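Dot/Icm T4SS effector (Legionella pneumophila, PDB 6VVE) probably phosphorylates targets in the host cell as a secreted effector kinase that is activated by host inositol hexakisphosphate. Local coordinates at residues L169-H179 / S224-V235. Residues are numbered along the deposited sequence; the frame is centred on the assembly and turned at random.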
# COMPACT_ATOMS: atom_id res chain seq x y z
N LEU A 169 -6.10 1.06 -4.43
CA LEU A 169 -5.98 -0.02 -3.46
C LEU A 169 -6.68 -1.28 -3.95
O LEU A 169 -6.22 -2.40 -3.70
CB LEU A 169 -6.55 0.42 -2.12
CG LEU A 169 -6.54 -0.60 -0.98
CD1 LEU A 169 -5.12 -1.07 -0.71
CD2 LEU A 169 -7.16 0.01 0.28
N LYS A 170 -7.81 -1.11 -4.66
CA LYS A 170 -8.50 -2.27 -5.22
C LYS A 170 -7.63 -2.99 -6.23
O LYS A 170 -7.59 -4.23 -6.26
CB LYS A 170 -9.81 -1.83 -5.87
CG LYS A 170 -10.62 -2.98 -6.45
CD LYS A 170 -11.87 -2.47 -7.17
CE LYS A 170 -12.70 -3.62 -7.73
NZ LYS A 170 -11.91 -4.49 -8.64
N GLU A 171 -6.93 -2.24 -7.08
CA GLU A 171 -5.99 -2.86 -8.02
C GLU A 171 -4.95 -3.68 -7.26
O GLU A 171 -4.58 -4.78 -7.68
CB GLU A 171 -5.32 -1.77 -8.86
CG GLU A 171 -4.87 -2.22 -10.24
CD GLU A 171 -4.49 -1.06 -11.14
OE1 GLU A 171 -4.71 0.11 -10.74
OE2 GLU A 171 -3.97 -1.31 -12.25
N LEU A 172 -4.49 -3.16 -6.12
CA LEU A 172 -3.58 -3.92 -5.27
C LEU A 172 -4.26 -5.17 -4.72
O LEU A 172 -3.72 -6.28 -4.83
CB LEU A 172 -3.11 -3.02 -4.12
CG LEU A 172 -1.97 -3.55 -3.25
CD1 LEU A 172 -0.65 -3.48 -4.00
CD2 LEU A 172 -1.91 -2.78 -1.93
N ASN A 173 -5.46 -5.02 -4.15
CA ASN A 173 -6.16 -6.16 -3.57
C ASN A 173 -6.47 -7.20 -4.64
O ASN A 173 -6.36 -8.41 -4.38
CB ASN A 173 -7.45 -5.70 -2.88
CG ASN A 173 -7.20 -4.70 -1.75
OD1 ASN A 173 -8.08 -3.92 -1.40
ND2 ASN A 173 -6.00 -4.73 -1.18
N ASP A 174 -6.88 -6.76 -5.84
CA ASP A 174 -7.22 -7.71 -6.89
C ASP A 174 -6.05 -8.64 -7.21
O ASP A 174 -6.27 -9.77 -7.68
CB ASP A 174 -7.66 -6.98 -8.16
CG ASP A 174 -9.03 -6.34 -8.02
OD1 ASP A 174 -9.72 -6.63 -7.02
OD2 ASP A 174 -9.41 -5.55 -8.90
N ALA A 175 -4.82 -8.19 -6.98
CA ALA A 175 -3.62 -8.95 -7.25
C ALA A 175 -3.15 -9.80 -6.06
O ALA A 175 -2.12 -10.50 -6.17
CB ALA A 175 -2.49 -8.01 -7.68
N GLY A 176 -3.88 -9.77 -4.95
CA GLY A 176 -3.52 -10.57 -3.79
C GLY A 176 -2.66 -9.88 -2.75
O GLY A 176 -2.18 -10.56 -1.83
N TYR A 177 -2.43 -8.57 -2.87
CA TYR A 177 -1.71 -7.80 -1.88
C TYR A 177 -2.70 -6.94 -1.09
O TYR A 177 -3.71 -6.48 -1.63
CB TYR A 177 -0.67 -6.89 -2.52
CG TYR A 177 0.42 -7.60 -3.31
CD1 TYR A 177 1.50 -8.17 -2.67
CD2 TYR A 177 0.36 -7.67 -4.69
CE1 TYR A 177 2.50 -8.81 -3.38
CE2 TYR A 177 1.37 -8.29 -5.42
CZ TYR A 177 2.43 -8.87 -4.76
OH TYR A 177 3.43 -9.50 -5.47
N TRP A 178 -2.40 -6.69 0.19
CA TRP A 178 -3.22 -5.78 0.96
C TRP A 178 -2.40 -5.09 2.04
O TRP A 178 -1.31 -5.55 2.44
CB TRP A 178 -4.44 -6.50 1.56
CG TRP A 178 -4.16 -7.61 2.54
CD1 TRP A 178 -4.10 -7.50 3.91
CD2 TRP A 178 -3.97 -9.00 2.25
NE1 TRP A 178 -3.86 -8.73 4.47
CE2 TRP A 178 -3.77 -9.66 3.47
CE3 TRP A 178 -3.93 -9.74 1.06
CZ2 TRP A 178 -3.53 -11.04 3.55
CZ3 TRP A 178 -3.69 -11.10 1.14
CH2 TRP A 178 -3.50 -11.73 2.37
N HIS A 179 -2.93 -3.96 2.52
CA HIS A 179 -2.26 -3.17 3.55
C HIS A 179 -2.33 -3.90 4.89
O HIS A 179 -3.40 -4.39 5.26
CB HIS A 179 -2.94 -1.80 3.65
CG HIS A 179 -2.12 -0.75 4.33
ND1 HIS A 179 -1.62 -0.91 5.60
CD2 HIS A 179 -1.73 0.48 3.92
CE1 HIS A 179 -0.94 0.18 5.94
NE2 HIS A 179 -1.00 1.03 4.93
N SER A 224 -8.09 -13.69 6.76
CA SER A 224 -7.27 -12.52 6.44
C SER A 224 -7.18 -12.31 4.94
O SER A 224 -7.21 -11.16 4.46
CB SER A 224 -5.87 -12.68 7.04
OG SER A 224 -5.92 -12.59 8.45
N LEU A 225 -7.08 -13.40 4.17
CA LEU A 225 -7.05 -13.27 2.72
C LEU A 225 -8.36 -12.69 2.19
O LEU A 225 -8.36 -11.82 1.31
CB LEU A 225 -6.77 -14.63 2.07
CG LEU A 225 -6.88 -14.69 0.55
CD1 LEU A 225 -5.93 -13.70 -0.11
CD2 LEU A 225 -6.59 -16.11 0.04
N VAL A 226 -9.49 -13.16 2.71
CA VAL A 226 -10.78 -12.65 2.26
C VAL A 226 -10.92 -11.17 2.62
O VAL A 226 -11.33 -10.34 1.79
CB VAL A 226 -11.92 -13.48 2.87
CG1 VAL A 226 -13.27 -12.85 2.54
CG2 VAL A 226 -11.85 -14.91 2.36
N TYR A 227 -10.56 -10.81 3.85
CA TYR A 227 -10.66 -9.42 4.27
C TYR A 227 -9.71 -8.53 3.47
O TYR A 227 -10.04 -7.38 3.14
CB TYR A 227 -10.37 -9.28 5.76
CG TYR A 227 -11.40 -9.91 6.68
CD1 TYR A 227 -12.73 -10.03 6.30
CD2 TYR A 227 -11.04 -10.35 7.95
CE1 TYR A 227 -13.66 -10.58 7.14
CE2 TYR A 227 -11.97 -10.91 8.80
CZ TYR A 227 -13.28 -11.02 8.40
OH TYR A 227 -14.22 -11.58 9.26
N GLY A 228 -8.54 -9.05 3.13
CA GLY A 228 -7.58 -8.26 2.38
C GLY A 228 -8.03 -7.97 0.96
O GLY A 228 -7.87 -6.85 0.47
N LYS A 229 -8.61 -8.98 0.28
CA LYS A 229 -9.06 -8.77 -1.09
C LYS A 229 -10.20 -7.77 -1.18
O LYS A 229 -10.37 -7.13 -2.22
CB LYS A 229 -9.48 -10.11 -1.71
CG LYS A 229 -8.29 -11.01 -2.07
CD LYS A 229 -8.69 -12.10 -3.05
CE LYS A 229 -8.92 -11.56 -4.46
NZ LYS A 229 -7.68 -10.99 -5.07
N ASP A 230 -11.00 -7.63 -0.11
CA ASP A 230 -12.09 -6.67 -0.06
C ASP A 230 -11.73 -5.43 0.75
O ASP A 230 -12.61 -4.62 1.06
CB ASP A 230 -13.35 -7.32 0.52
CG ASP A 230 -13.89 -8.45 -0.37
OD1 ASP A 230 -13.50 -8.50 -1.56
OD2 ASP A 230 -14.70 -9.27 0.12
N GLN A 231 -10.46 -5.29 1.11
CA GLN A 231 -10.01 -4.15 1.91
C GLN A 231 -10.50 -2.84 1.33
O GLN A 231 -11.07 -2.00 2.04
CB GLN A 231 -8.48 -4.18 1.99
CG GLN A 231 -7.85 -3.27 3.00
CD GLN A 231 -6.35 -3.50 3.08
OE1 GLN A 231 -5.62 -3.26 2.12
NE2 GLN A 231 -5.90 -4.01 4.21
N TRP A 232 -10.28 -2.64 0.03
CA TRP A 232 -10.66 -1.40 -0.63
C TRP A 232 -12.12 -1.05 -0.38
O TRP A 232 -12.48 0.12 -0.24
CB TRP A 232 -10.41 -1.52 -2.14
CG TRP A 232 -11.26 -2.58 -2.76
CD1 TRP A 232 -10.98 -3.92 -2.84
CD2 TRP A 232 -12.54 -2.41 -3.38
NE1 TRP A 232 -12.01 -4.58 -3.47
CE2 TRP A 232 -12.98 -3.67 -3.81
CE3 TRP A 232 -13.36 -1.30 -3.60
CZ2 TRP A 232 -14.19 -3.86 -4.47
CZ3 TRP A 232 -14.57 -1.49 -4.26
CH2 TRP A 232 -14.97 -2.75 -4.68
N LEU A 233 -12.99 -2.07 -0.33
CA LEU A 233 -14.41 -1.82 -0.15
C LEU A 233 -14.70 -1.32 1.26
O LEU A 233 -15.57 -0.45 1.44
CB LEU A 233 -15.20 -3.10 -0.43
CG LEU A 233 -16.72 -3.03 -0.38
CD1 LEU A 233 -17.26 -2.16 -1.50
CD2 LEU A 233 -17.32 -4.44 -0.45
N TYR A 234 -14.00 -1.86 2.26
CA TYR A 234 -14.24 -1.43 3.64
C TYR A 234 -13.88 0.05 3.82
O TYR A 234 -14.61 0.80 4.46
CB TYR A 234 -13.41 -2.27 4.62
CG TYR A 234 -13.53 -3.77 4.46
CD1 TYR A 234 -14.62 -4.35 3.82
CD2 TYR A 234 -12.57 -4.61 5.01
CE1 TYR A 234 -14.71 -5.72 3.68
CE2 TYR A 234 -12.66 -5.98 4.89
CZ TYR A 234 -13.73 -6.53 4.21
OH TYR A 234 -13.80 -7.90 4.09
N VAL A 235 -12.74 0.47 3.25
CA VAL A 235 -12.32 1.86 3.37
C VAL A 235 -13.37 2.78 2.75
O VAL A 235 -13.79 3.77 3.36
CB VAL A 235 -10.94 2.06 2.72
CG1 VAL A 235 -10.54 3.52 2.76
CG2 VAL A 235 -9.89 1.19 3.41
O HOH W 1 -9.51 -8.14 -4.69
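In the helical C-terminal lobe of this kinase, the Schellman-capped end of helix 159-174 and the turn to Trp178 and His179 pack against the junction of helices 219-229 and 231-239; His179 opens a His-Pro-Asp sequence, probably the counterpart of the catalytic-loop HRD motif. The Gln231 amide clamps the His179 backbone: OE1 accepts from His179 N (2.8 Å) and NE2 donates to His179 O (2.7 Å), each on an in-plane lone pair. Asn173 enters as a knob among Gly228, Lys229, Gln231 and Trp232. Trp232 N lies almost in line with the Asn173 CG=OD1 bond, 2.9 Å from OD1, with the N-H itself bent (144°), while Asn173 ND2 reaches Tyr177 O within the amide plane, fixing its flip. Gly228 CA, 3.5 Å from Trp178 CG, lies over one face of the five-membered ring, a CH-pi contact packing helix 219-229 close against the indole. Lys170 runs along one face of the Trp232 indole; its chi4 bend (-56°) carries NZ to Asp174 OD2 in a salt bridge. Lys229 curls back until NZ meets Asn173 O at 3.0 Å; its charge probably interacts favourably with the partial negative charge of the helix's C-terminal carbonyls. The clamp fixes the backbone of His179, whose NE2 hydrogen-bonds Ile204 O, next to Asp205 of the ADP pocket, and whose ND1 accepts from Asp181 N; the side chain is about 7 Å from the bound ADP.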